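Local coordinates for protein N-isopropylammelide isopropylaminohydrolase (Burkholderia multivorans ATCC 17616, PDB 6NBO) that is probably a metal-dependent hydrolase of the amidohydrolase family, built on a TIM barrel that carries bound zinc, at residues A[63-68]-A[275-280]; A[110-115]-A[121-126]; A[56-61]-A[317-322]. All coordinates share one frame; numbering follows the deposited sequence.

Contact 1 (A[63-68]-A[275-280]); sequences EGHTHL and AVVTTA. With ZN (zinc ion), chain B.
His65 and Val277 meet inside the barrel, their side chains crossing at about a right angle. The tight part is a single methyl: CG1 of Val277 sits 3.4 Å from CB of His65. The same methyl lies obliquely against the start of the imidazole, 3.9 Å from His65 CG. Elsewhere the packing is looser. Val277 CG2 stays 4.3 Å from Gly64 O, and Thr279 CG2 lies 4.7 Å from His65 CB. This slack side is buried too, so the contrast is one of packing density and not of solvent.

The His65 ring, with CG anti to the backbone N (chi1 -175°), runs past the valine and presents NE2 to the zinc at 2.1 Å. His67 NE2 binds the same ion at 2.3 Å, and His218 and Asp304 complete the site. His65-Thr66-His67 is thus the HxH motif that amidohydrolases carry at the end of the first barrel strand. The other nitrogen of the His65 ring, ND1, is hydrogen-bonded to Ser249 OG, a second-shell grip that limits rotation of the imidazole. The backbone is held as well: His65 N donates to Glu63 OE1 over 2.9 Å, nearly straight at 169° but meeting the carboxylate from above its plane.

As the barrel closes, strand 299-301 lies between the two segments: Gly64 bonds through its backbone to Gly301, and Val277 rests on Ile300. Val277 also touches Thr247 and Ser249 of strand 246-250, while strand 120-128 pairs with Glu63 through Arg122 and Arg124.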
ATOM      1  N   GLU A  63      -2.702   1.909   2.435  1.00 21.71           N
ATOM      2  CA  GLU A  63      -1.550   1.041   2.653  1.00 22.42           C
ATOM      3  C   GLU A  63      -1.121   0.487   1.298  1.00 22.09           C
ATOM      4  O   GLU A  63      -1.805  -0.362   0.724  1.00 24.42           O
ATOM      5  CB  GLU A  63      -1.904  -0.068   3.647  1.00 21.00           C
ATOM      6  CG  GLU A  63      -0.915  -1.243   3.688  1.00 25.99           C
ATOM      7  CD  GLU A  63       0.479  -0.817   4.055  1.00 29.79           C
ATOM      8  OE1 GLU A  63       1.162  -0.237   3.186  1.00 26.13           O
ATOM      9  OE2 GLU A  63       0.897  -1.051   5.212  1.00 26.50           O
ATOM     10  N   GLY A  64      -0.006   0.994   0.764  1.00 21.81           N
ATOM     11  CA  GLY A  64       0.432   0.619  -0.566  1.00 21.09           C
ATOM     12  C   GLY A  64       1.274  -0.640  -0.656  1.00 24.77           C
ATOM     13  O   GLY A  64       1.595  -1.080  -1.766  1.00 28.18           O
ATOM     14  N   HIS A  65       1.665  -1.233   0.480  1.00 21.30           N
ATOM     15  CA  HIS A  65       2.505  -2.432   0.458  1.00 22.37           C
ATOM     16  C   HIS A  65       2.512  -3.063   1.840  1.00 29.22           C
ATOM     17  O   HIS A  65       3.212  -2.594   2.739  1.00 24.18           O
ATOM     18  CB  HIS A  65       3.944  -2.117   0.030  1.00 24.48           C
ATOM     19  CG  HIS A  65       4.842  -3.320  -0.120  1.00 25.94           C
ATOM     20  ND1 HIS A  65       5.467  -3.639  -1.307  1.00 28.38           N
ATOM     21  CD2 HIS A  65       5.269  -4.240   0.783  1.00 25.65           C
ATOM     22  CE1 HIS A  65       6.228  -4.709  -1.134  1.00 32.27           C
ATOM     23  NE2 HIS A  65       6.115  -5.099   0.123  1.00 27.72           N
ATOM     24  N   THR A  66       1.748  -4.129   2.024  1.00 20.69           N
ATOM     25  CA  THR A  66       1.897  -4.924   3.233  1.00 21.93           C
ATOM     26  C   THR A  66       1.755  -6.394   2.847  1.00 23.64           C
ATOM     27  O   THR A  66       1.665  -6.742   1.661  1.00 25.92           O
ATOM     28  CB  THR A  66       0.901  -4.476   4.312  1.00 23.54           C
ATOM     29  OG1 THR A  66       1.259  -5.095   5.558  1.00 25.83           O
ATOM     30  CG2 THR A  66      -0.547  -4.862   3.941  1.00 21.51           C
ATOM     31  N   HIS A  67       1.746  -7.267   3.872  1.00 24.91           N
ATOM     32  CA  HIS A  67       1.703  -8.719   3.701  1.00 22.43           C
ATOM     33  C   HIS A  67       0.673  -9.216   4.721  1.00 24.12           C
ATOM     34  O   HIS A  67       1.039  -9.710   5.787  1.00 25.23           O
ATOM     35  CB  HIS A  67       3.081  -9.366   3.912  1.00 23.74           C
ATOM     36  CG  HIS A  67       4.104  -8.994   2.879  1.00 24.89           C
ATOM     37  ND1 HIS A  67       4.325  -9.747   1.749  1.00 27.52           N
ATOM     38  CD2 HIS A  67       4.961  -7.944   2.804  1.00 26.09           C
ATOM     39  CE1 HIS A  67       5.287  -9.193   1.030  1.00 33.46           C
ATOM     40  NE2 HIS A  67       5.678  -8.088   1.639  1.00 30.77           N
ATOM     41  N   LEU A  68      -0.618  -9.075   4.380  1.00 24.20           N
ATOM     42  CA  LEU A  68      -1.680  -9.383   5.336  1.00 25.17           C
ATOM     43  C   LEU A  68      -1.706 -10.863   5.686  1.00 27.39           C
ATOM     44  O   LEU A  68      -2.175 -11.235   6.771  1.00 29.56           O
ATOM     45  CB  LEU A  68      -3.057  -8.979   4.793  1.00 21.58           C
ATOM     46  CG  LEU A  68      -3.406  -7.504   4.557  1.00 25.49           C
ATOM     47  CD1 LEU A  68      -4.790  -7.379   3.941  1.00 25.69           C
ATOM     48  CD2 LEU A  68      -3.300  -6.695   5.834  1.00 25.57           C
ATOM     49  N   ALA A 275       5.627   3.451 -10.626  1.00 23.61           N
ATOM     50  CA  ALA A 275       5.736   4.002  -9.285  1.00 23.45           C
ATOM     51  C   ALA A 275       6.723   3.188  -8.456  1.00 25.05           C
ATOM     52  O   ALA A 275       7.064   2.051  -8.796  1.00 24.40           O
ATOM     53  CB  ALA A 275       4.365   4.009  -8.588  1.00 26.29           C
ATOM     54  N   VAL A 276       7.198   3.793  -7.366  1.00 21.58           N
ATOM     55  CA  VAL A 276       8.083   3.104  -6.442  0.68 24.77           C
ATOM     56  C   VAL A 276       7.413   3.058  -5.073  1.00 24.44           C
ATOM     57  O   VAL A 276       6.762   4.011  -4.639  1.00 24.44           O
ATOM     58  CB  VAL A 276       9.489   3.758  -6.397  0.68 23.22           C
ATOM     59  CG1 VAL A 276       9.460   5.161  -5.774  0.68 21.71           C
ATOM     60  CG2 VAL A 276      10.486   2.845  -5.683  0.68 21.88           C
ATOM     61  N   VAL A 277       7.549   1.907  -4.408  1.00 21.42           N
ATOM     62  CA  VAL A 277       7.075   1.739  -3.041  1.00 21.70           C
ATOM     63  C   VAL A 277       8.266   1.875  -2.108  1.00 24.07           C
ATOM     64  O   VAL A 277       9.287   1.198  -2.290  1.00 24.67           O
ATOM     65  CB  VAL A 277       6.392   0.378  -2.838  1.00 21.05           C
ATOM     66  CG1 VAL A 277       6.110   0.168  -1.357  1.00 24.11           C
ATOM     67  CG2 VAL A 277       5.139   0.280  -3.678  1.00 21.10           C
ATOM     68  N   THR A 278       8.148   2.732  -1.101  1.00 22.39           N
ATOM     69  CA  THR A 278       9.151   2.768  -0.046  1.00 20.05           C
ATOM     70  C   THR A 278       8.465   2.524   1.288  1.00 25.64           C
ATOM     71  O   THR A 278       7.369   3.028   1.535  1.00 23.09           O
ATOM     72  CB  THR A 278       9.946   4.086  -0.027  1.00 25.80           C
ATOM     73  OG1 THR A 278      11.004   3.981   0.934  1.00 30.78           O
ATOM     74  CG2 THR A 278       9.061   5.304   0.308  1.00 27.57           C
ATOM     75  N   THR A 279       9.089   1.699   2.122  1.00 25.88           N
ATOM     76  CA  THR A 279       8.611   1.465   3.475  1.00 26.51           C
ATOM     77  C   THR A 279       9.542   2.099   4.491  1.00 31.53           C
ATOM     78  O   THR A 279       9.382   1.886   5.699  1.00 32.20           O
ATOM     79  CB  THR A 279       8.459  -0.034   3.721  1.00 31.01           C
ATOM     80  OG1 THR A 279       9.753  -0.648   3.756  1.00 31.12           O
ATOM     81  CG2 THR A 279       7.625  -0.656   2.592  1.00 28.30           C
ATOM     82  N   ALA A 280      10.520   2.866   4.007  1.00 36.99           N
ATOM     83  CA  ALA A 280      11.460   3.613   4.833  1.00 38.20           C
ATOM     84  C   ALA A 280      12.182   2.768   5.887  1.00 39.08           C
ATOM     85  O   ALA A 280      12.242   3.154   7.057  1.00 41.11           O
ATOM     86  CB  ALA A 280      10.757   4.789   5.496  1.00 40.43           C
TER
HETATM   87 ZN    ZN B 401       7.248  -6.641   0.903  0.76 29.78          ZN

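Contact 2 (A[110-115]-A[121-126]); sequences ALARAF and TRIRTH
Ile123 CD1 carries the whole contact, lodged between Phe115 and Ala112 on the facing side of the helix. The methyl reaches the root of the phenylalanine, 3.9 Å from Phe115 CB, and also lies 3.9 Å from Phe115 CD2. Its approach to the ring is oblique. Ala112 CB is a little farther off, 4.2 Å from Ile123 CD1. The isoleucine gets there by stretching out: CB already points toward the helix, and with CG1 beside the backbone N and chi2 extended at 180° the chain carries CD1 out to it.

Helix 104-117 runs into strand 120-128, which lies parallel to and beside strand 56-66; together they make a beta-alpha-beta crossover of the TIM barrel. Ile123 belongs to the outward face of its strand, where the helix covers it. Both Phe115 and Ile123 also touch Glu63 on the neighbouring strand.

Farther out, the helix turn is set by Phe115 N donating to Leu111 O at 2.8 Å, and Ala112 packs on Leu148. Backbone hydrogen bonds to Glu153 and Gln155 fix the strand at Ile123. On the strand's other face Arg124 forms a salt bridge with Asp216, and Arg122 does so with Glu153. Two residues along from Ile123, on its own face, Thr125 OG1 donates to His126 O over 2.9 Å, lying 37° out of the carbonyl plane, and the same hydroxyl is hydrogen-bonded to Leu68 N. The His126 ring meets those of His65 and His67 with planes about 35° apart.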
ATOM      1  N   ALA A 110      -8.265  -9.484  11.052  1.00 30.12           N
ATOM      2  CA  ALA A 110      -7.990  -8.644  12.214  1.00 32.47           C
ATOM      3  C   ALA A 110      -7.113  -7.449  11.847  1.00 28.81           C
ATOM      4  O   ALA A 110      -7.401  -6.311  12.242  1.00 28.87           O
ATOM      5  CB  ALA A 110      -7.332  -9.482  13.314  1.00 34.45           C
ATOM      6  N   LEU A 111      -6.035  -7.680  11.085  1.00 24.74           N
ATOM      7  CA  LEU A 111      -5.157  -6.561  10.735  1.00 22.74           C
ATOM      8  C   LEU A 111      -5.842  -5.581   9.785  1.00 24.08           C
ATOM      9  O   LEU A 111      -5.722  -4.362   9.954  1.00 23.35           O
ATOM     10  CB  LEU A 111      -3.844  -7.069  10.127  1.00 22.31           C
ATOM     11  CG  LEU A 111      -2.873  -5.981   9.642  1.00 25.03           C
ATOM     12  CD1 LEU A 111      -2.598  -4.932  10.724  1.00 24.40           C
ATOM     13  CD2 LEU A 111      -1.557  -6.582   9.110  1.00 20.72           C
ATOM     14  N   ALA A 112      -6.553  -6.086   8.775  1.00 24.82           N
ATOM     15  CA  ALA A 112      -7.265  -5.181   7.871  1.00 25.12           C
ATOM     16  C   ALA A 112      -8.325  -4.382   8.621  1.00 26.08           C
ATOM     17  O   ALA A 112      -8.548  -3.201   8.326  1.00 25.06           O
ATOM     18  CB  ALA A 112      -7.896  -5.958   6.721  1.00 22.08           C
ATOM     19  N   ARG A 113      -8.978  -5.003   9.604  1.00 26.43           N
ATOM     20  CA  ARG A 113      -9.932  -4.248  10.409  1.00 24.43           C
ATOM     21  C   ARG A 113      -9.234  -3.195  11.264  1.00 30.33           C
ATOM     22  O   ARG A 113      -9.781  -2.105  11.472  1.00 27.01           O
ATOM     23  CB  ARG A 113     -10.767  -5.210  11.255  1.00 24.00           C
ATOM     24  CG  ARG A 113     -11.940  -5.772  10.455  1.00 25.13           C
ATOM     25  CD  ARG A 113     -12.809  -6.742  11.230  1.00 31.29           C
ATOM     26  NE  ARG A 113     -14.060  -6.969  10.517  1.00 30.87           N
ATOM     27  CZ  ARG A 113     -14.810  -8.051  10.650  1.00 35.59           C
ATOM     28  NH1 ARG A 113     -14.435  -9.019  11.474  1.00 35.80           N
ATOM     29  NH2 ARG A 113     -15.934  -8.165   9.956  1.00 37.27           N
ATOM     30  N   ALA A 114      -8.024  -3.488  11.755  1.00 23.09           N
ATOM     31  CA  ALA A 114      -7.264  -2.468  12.479  1.00 26.33           C
ATOM     32  C   ALA A 114      -6.851  -1.329  11.552  1.00 20.16           C
ATOM     33  O   ALA A 114      -6.849  -0.154  11.958  1.00 21.96           O
ATOM     34  CB  ALA A 114      -6.026  -3.090  13.138  1.00 24.03           C
ATOM     35  N   PHE A 115      -6.462  -1.653  10.319  1.00 24.24           N
ATOM     36  CA  PHE A 115      -6.226  -0.612   9.322  1.00 23.58           C
ATOM     37  C   PHE A 115      -7.456   0.287   9.177  1.00 24.42           C
ATOM     38  O   PHE A 115      -7.359   1.517   9.263  1.00 22.44           O
ATOM     39  CB  PHE A 115      -5.867  -1.254   7.980  1.00 19.28           C
ATOM     40  CG  PHE A 115      -4.376  -1.498   7.782  1.00 24.36           C
ATOM     41  CD1 PHE A 115      -3.507  -0.434   7.567  1.00 23.50           C
ATOM     42  CD2 PHE A 115      -3.860  -2.787   7.776  1.00 21.86           C
ATOM     43  CE1 PHE A 115      -2.148  -0.644   7.353  1.00 22.76           C
ATOM     44  CE2 PHE A 115      -2.481  -3.011   7.562  1.00 23.01           C
ATOM     45  CZ  PHE A 115      -1.634  -1.937   7.360  1.00 25.11           C
ATOM     46  N   THR A 121      -8.611   2.793   4.160  1.00 21.62           N
ATOM     47  CA  THR A 121      -9.746   2.185   3.467  1.00 21.44           C
ATOM     48  C   THR A 121      -9.344   1.531   2.153  1.00 25.09           C
ATOM     49  O   THR A 121     -10.204   1.003   1.436  1.00 24.03           O
ATOM     50  CB  THR A 121     -10.829   3.239   3.204  1.00 25.39           C
ATOM     51  OG1 THR A 121     -10.272   4.291   2.407  1.00 22.70           O
ATOM     52  CG2 THR A 121     -11.331   3.822   4.527  1.00 26.87           C
ATOM     53  N   ARG A 122      -8.062   1.579   1.810  1.00 22.35           N
ATOM     54  CA  ARG A 122      -7.535   0.980   0.594  0.73 21.39           C
ATOM     55  C   ARG A 122      -6.199   0.334   0.926  1.00 23.83           C
ATOM     56  O   ARG A 122      -5.326   0.984   1.508  1.00 21.51           O
ATOM     57  CB  ARG A 122      -7.373   2.039  -0.492  0.73 19.03           C
ATOM     58  CG  ARG A 122      -8.689   2.776  -0.777  0.73 25.44           C
ATOM     59  CD  ARG A 122      -8.678   3.429  -2.088  0.73 29.99           C
ATOM     60  NE  ARG A 122      -9.681   4.486  -2.208  0.73 33.04           N
ATOM     61  CZ  ARG A 122     -10.365   4.704  -3.323  0.73 27.94           C
ATOM     62  NH1 ARG A 122     -10.177   3.903  -4.361  0.73 38.74           N
ATOM     63  NH2 ARG A 122     -11.231   5.705  -3.405  0.73 22.93           N
ATOM     64  N   ILE A 123      -6.038  -0.937   0.560  1.00 21.88           N
ATOM     65  CA  ILE A 123      -4.842  -1.705   0.910  1.00 20.43           C
ATOM     66  C   ILE A 123      -4.368  -2.480  -0.309  1.00 22.93           C
ATOM     67  O   ILE A 123      -5.158  -3.190  -0.937  1.00 21.05           O
ATOM     68  CB  ILE A 123      -5.108  -2.690   2.063  1.00 23.56           C
ATOM     69  CG1 ILE A 123      -5.682  -1.976   3.300  1.00 23.35           C
ATOM     70  CG2 ILE A 123      -3.830  -3.504   2.359  1.00 19.68           C
ATOM     71  CD1 ILE A 123      -5.959  -2.939   4.494  1.00 22.61           C
ATOM     72  N   ARG A 124      -3.080  -2.363  -0.633  1.00 21.86           N
ATOM     73  CA  ARG A 124      -2.419  -3.302  -1.534  1.00 20.61           C
ATOM     74  C   ARG A 124      -1.607  -4.282  -0.701  1.00 20.74           C
ATOM     75  O   ARG A 124      -0.675  -3.883   0.009  1.00 22.62           O
ATOM     76  CB  ARG A 124      -1.505  -2.595  -2.543  1.00 22.12           C
ATOM     77  CG  ARG A 124      -0.721  -3.604  -3.420  1.00 24.27           C
ATOM     78  CD  ARG A 124       0.104  -2.916  -4.525  1.00 21.22           C
ATOM     79  NE  ARG A 124      -0.752  -2.378  -5.573  1.00 20.93           N
ATOM     80  CZ  ARG A 124      -0.310  -1.883  -6.720  1.00 24.29           C
ATOM     81  NH1 ARG A 124       0.993  -1.878  -6.987  1.00 24.21           N
ATOM     82  NH2 ARG A 124      -1.179  -1.399  -7.605  1.00 20.33           N
ATOM     83  N   THR A 125      -1.956  -5.557  -0.780  1.00 20.62           N
ATOM     84  CA  THR A 125      -1.241  -6.574  -0.030  1.00 19.29           C
ATOM     85  C   THR A 125      -0.642  -7.587  -0.987  1.00 23.44           C
ATOM     86  O   THR A 125      -1.257  -7.969  -1.988  1.00 21.29           O
ATOM     87  CB  THR A 125      -2.128  -7.306   0.989  1.00 22.96           C
ATOM     88  OG1 THR A 125      -1.317  -8.219   1.749  1.00 21.08           O
ATOM     89  CG2 THR A 125      -3.252  -8.093   0.294  1.00 25.42           C
ATOM     90  N   HIS A 126       0.575  -7.984  -0.685  1.00 22.73           N
ATOM     91  CA  HIS A 126       1.157  -9.159  -1.296  1.00 22.23           C
ATOM     92  C   HIS A 126       0.698 -10.372  -0.504  1.00 24.68           C
ATOM     93  O   HIS A 126       0.398 -10.274   0.687  1.00 24.20           O
ATOM     94  CB  HIS A 126       2.680  -9.022  -1.318  1.00 21.28           C
ATOM     95  CG  HIS A 126       3.137  -7.812  -2.086  1.00 22.72           C
ATOM     96  ND1 HIS A 126       3.804  -7.899  -3.288  1.00 22.53           N
ATOM     97  CD2 HIS A 126       2.979  -6.489  -1.840  1.00 26.80           C
ATOM     98  CE1 HIS A 126       4.041  -6.683  -3.752  1.00 23.88           C
ATOM     99  NE2 HIS A 126       3.554  -5.807  -2.891  1.00 24.02           N
TER

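Contact 3 (A[56-61]-A[317-322]); sequences IALPGL and DMLERA
Leu61, Leu58, Met318 and Leu319 meet with no ring among them; the flat side-chain group closest to the contact is the carboxylate of Asp317, which is turned to its own helix. As N-cap residue, Asp317 takes two weak bonds at OD1, one from Leu319 N at 2.9 Å and a longer one from Glu320 N. OD1 also takes part in a salt bridge with Arg385, so the carboxylate is fixed from outside the helix end as well.

The contact proper is aliphatic. Leu61 and Leu319 cross at about a right angle, with Leu61 CD1 3.9 Å from Leu319 CG and 4.1 Å from Leu319 N, so that this methyl lies against the first turn of the helix backbone. Lower on the same leucine, Leu61 CB faces Met318 CB at 4.0 Å. Leu58 comes from farther back along the strand and meets Leu319 tip to tip, CD1 to CD2 at 4.2 Å.

In the TIM barrel, helix 318-328 follows the last barrel strand, 299-301, and here its N-terminal turn packs where strand 56-66 enters the barrel: Leu61 already pairs with strand 120-128, while Leu58, just before, pairs with strand 367-370.

Met318 begins toward Leu61, but its chain folds at chi2 (-49°) and chi3 (-66°) and carries the sulfur away, toward Glu63 and Phe115; the side chain also touches Asn303 and Val344. Leu61 is hydrogen-bonded through its backbone to Gly119 and Thr121, and its side chain touches Thr120, as Met318 does. Leu58 bonds through its backbone to Val368 and touches Leu375 of helix 375-381.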
ATOM      1  N   ILE A  56      -9.469  18.358  11.145  1.00 30.91           N
ATOM      2  CA  ILE A  56      -8.966  18.129   9.793  1.00 28.21           C
ATOM      3  C   ILE A  56      -9.641  16.900   9.206  1.00 29.52           C
ATOM      4  O   ILE A  56      -9.730  15.848   9.851  1.00 29.43           O
ATOM      5  CB  ILE A  56      -7.436  17.983   9.798  1.00 29.80           C
ATOM      6  CG1 ILE A  56      -6.778  19.362   9.866  1.00 30.00           C
ATOM      7  CG2 ILE A  56      -6.969  17.177   8.556  1.00 27.55           C
ATOM      8  CD1 ILE A  56      -5.263  19.329   9.940  1.00 35.94           C
ATOM      9  N   ALA A  57     -10.136  17.029   7.977  1.00 27.79           N
ATOM     10  CA  ALA A  57     -10.661  15.906   7.220  1.00 23.25           C
ATOM     11  C   ALA A  57      -9.598  15.433   6.235  1.00 32.01           C
ATOM     12  O   ALA A  57      -9.076  16.225   5.442  1.00 26.11           O
ATOM     13  CB  ALA A  57     -11.950  16.285   6.477  1.00 26.13           C
ATOM     14  N   LEU A  58      -9.267  14.156   6.305  1.00 25.13           N
ATOM     15  CA  LEU A  58      -8.343  13.493   5.401  1.00 24.79           C
ATOM     16  C   LEU A  58      -9.104  12.538   4.496  1.00 20.49           C
ATOM     17  O   LEU A  58     -10.108  11.952   4.912  1.00 25.05           O
ATOM     18  CB  LEU A  58      -7.284  12.698   6.184  1.00 23.22           C
ATOM     19  CG  LEU A  58      -6.370  13.453   7.142  1.00 29.53           C
ATOM     20  CD1 LEU A  58      -5.530  12.468   7.992  1.00 25.37           C
ATOM     21  CD2 LEU A  58      -5.468  14.427   6.386  1.00 31.37           C
ATOM     22  N   PRO A  59      -8.665  12.359   3.249  1.00 21.23           N
ATOM     23  CA  PRO A  59      -9.173  11.231   2.459  1.00 23.92           C
ATOM     24  C   PRO A  59      -8.765   9.926   3.130  1.00 23.83           C
ATOM     25  O   PRO A  59      -7.887   9.900   3.991  1.00 23.91           O
ATOM     26  CB  PRO A  59      -8.486  11.410   1.094  1.00 24.85           C
ATOM     27  CG  PRO A  59      -7.191  12.094   1.429  1.00 26.94           C
ATOM     28  CD  PRO A  59      -7.496  13.003   2.624  1.00 23.34           C
ATOM     29  N   GLY A  60      -9.430   8.837   2.751  1.00 26.11           N
ATOM     30  CA  GLY A  60      -9.089   7.544   3.324  1.00 27.66           C
ATOM     31  C   GLY A  60      -7.605   7.261   3.155  1.00 26.40           C
ATOM     32  O   GLY A  60      -7.052   7.558   2.102  1.00 24.67           O
ATOM     33  N   LEU A  61      -6.941   6.731   4.179  1.00 23.47           N
ATOM     34  CA  LEU A  61      -5.516   6.465   4.058  1.00 22.24           C
ATOM     35  C   LEU A  61      -5.310   5.201   3.222  1.00 18.96           C
ATOM     36  O   LEU A  61      -6.229   4.398   3.030  1.00 21.82           O
ATOM     37  CB  LEU A  61      -4.880   6.331   5.458  1.00 18.64           C
ATOM     38  CG  LEU A  61      -5.175   7.523   6.385  1.00 25.31           C
ATOM     39  CD1 LEU A  61      -4.519   7.403   7.786  1.00 22.31           C
ATOM     40  CD2 LEU A  61      -4.761   8.853   5.726  1.00 22.83           C
ATOM     41  N   ASP A 317      -1.501   2.125  11.488  1.00 21.73           N
ATOM     42  CA  ASP A 317      -1.633   3.582  11.416  1.00 25.42           C
ATOM     43  C   ASP A 317      -0.766   4.100  10.266  1.00 21.67           C
ATOM     44  O   ASP A 317       0.451   4.226  10.408  1.00 23.10           O
ATOM     45  CB  ASP A 317      -1.223   4.205  12.753  1.00 24.47           C
ATOM     46  CG  ASP A 317      -1.518   5.686  12.814  1.00 25.12           C
ATOM     47  OD1 ASP A 317      -1.750   6.278  11.747  1.00 23.96           O
ATOM     48  OD2 ASP A 317      -1.531   6.263  13.914  1.00 26.98           O
ATOM     49  N   MET A 318      -1.387   4.432   9.122  1.00 18.71           N
ATOM     50  CA  MET A 318      -0.589   4.917   7.999  1.00 19.74           C
ATOM     51  C   MET A 318      -0.057   6.320   8.231  1.00 21.90           C
ATOM     52  O   MET A 318       0.897   6.718   7.555  1.00 23.86           O
ATOM     53  CB  MET A 318      -1.381   4.879   6.688  1.00 20.82           C
ATOM     54  CG  MET A 318      -1.653   3.452   6.169  1.00 26.02           C
ATOM     55  SD  MET A 318      -0.176   2.416   6.131  1.00 23.98           S
ATOM     56  CE  MET A 318       0.791   3.265   4.874  1.00 19.62           C
ATOM     57  N   LEU A 319      -0.637   7.080   9.164  1.00 18.77           N
ATOM     58  CA  LEU A 319      -0.004   8.344   9.534  1.00 22.14           C
ATOM     59  C   LEU A 319       1.356   8.084  10.161  1.00 23.64           C
ATOM     60  O   LEU A 319       2.308   8.841   9.938  1.00 22.51           O
ATOM     61  CB  LEU A 319      -0.894   9.144  10.494  1.00 23.54           C
ATOM     62  CG  LEU A 319      -2.184   9.734   9.919  1.00 23.77           C
ATOM     63  CD1 LEU A 319      -2.880  10.647  10.941  1.00 23.02           C
ATOM     64  CD2 LEU A 319      -1.880  10.487   8.613  1.00 23.98           C
ATOM     65  N   GLU A 320       1.473   7.006  10.947  1.00 24.84           N
ATOM     66  CA  GLU A 320       2.771   6.669  11.518  1.00 22.49           C
ATOM     67  C   GLU A 320       3.764   6.283  10.431  1.00 20.99           C
ATOM     68  O   GLU A 320       4.956   6.607  10.527  1.00 21.98           O
ATOM     69  CB  GLU A 320       2.631   5.540  12.537  1.00 23.59           C
ATOM     70  CG  GLU A 320       3.944   5.216  13.228  1.00 23.57           C
ATOM     71  CD  GLU A 320       3.716   4.460  14.510  1.00 29.80           C
ATOM     72  OE1 GLU A 320       3.902   3.229  14.512  1.00 25.59           O
ATOM     73  OE2 GLU A 320       3.315   5.098  15.505  1.00 26.65           O
ATOM     74  N   ARG A 321       3.306   5.574   9.398  1.00 22.05           N
ATOM     75  CA  ARG A 321       4.225   5.238   8.312  1.00 22.45           C
ATOM     76  C   ARG A 321       4.684   6.494   7.581  1.00 22.20           C
ATOM     77  O   ARG A 321       5.859   6.612   7.199  1.00 23.04           O
ATOM     78  CB  ARG A 321       3.563   4.253   7.345  1.00 28.17           C
ATOM     79  CG  ARG A 321       4.490   3.741   6.234  1.00 27.30           C
ATOM     80  CD  ARG A 321       5.784   3.164   6.781  1.00 28.72           C
ATOM     81  NE  ARG A 321       5.591   2.261   7.921  1.00 26.81           N
ATOM     82  CZ  ARG A 321       6.563   1.518   8.448  1.00 29.71           C
ATOM     83  NH1 ARG A 321       7.781   1.548   7.925  1.00 30.07           N
ATOM     84  NH2 ARG A 321       6.319   0.741   9.488  1.00 29.42           N
ATOM     85  N   ALA A 322       3.778   7.451   7.393  1.00 23.53           N
ATOM     86  CA  ALA A 322       4.168   8.726   6.806  1.00 24.59           C
ATOM     87  C   ALA A 322       5.224   9.405   7.655  1.00 22.02           C
ATOM     88  O   ALA A 322       6.218   9.926   7.129  1.00 24.37           O
ATOM     89  CB  ALA A 322       2.947   9.636   6.657  1.00 23.57           C
TER

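In the fold
Strand 56-66 ties the three contacts together: its start serves contact 3, its end contact 1, and strand 120-128 of contact 2 runs beside it. Glu63 O lies 2.7 Å from Arg124 N and Leu61 O 3.1 Å from Thr121 N, both probable hydrogen bonds. Measured between centres, it is about 12 Å from contact 1 to contact 2, about 14 Å from contact 1 to contact 3 and about 13 Å from contact 2 to contact 3. Between contacts 2 and 3, Phe115 CE1 packs 3.8 Å from Met318 SD. Contact 1 holds zinc ligands itself, whereas the side chains of Ile123 and Met318 each lie about 12 Å from a zinc ion.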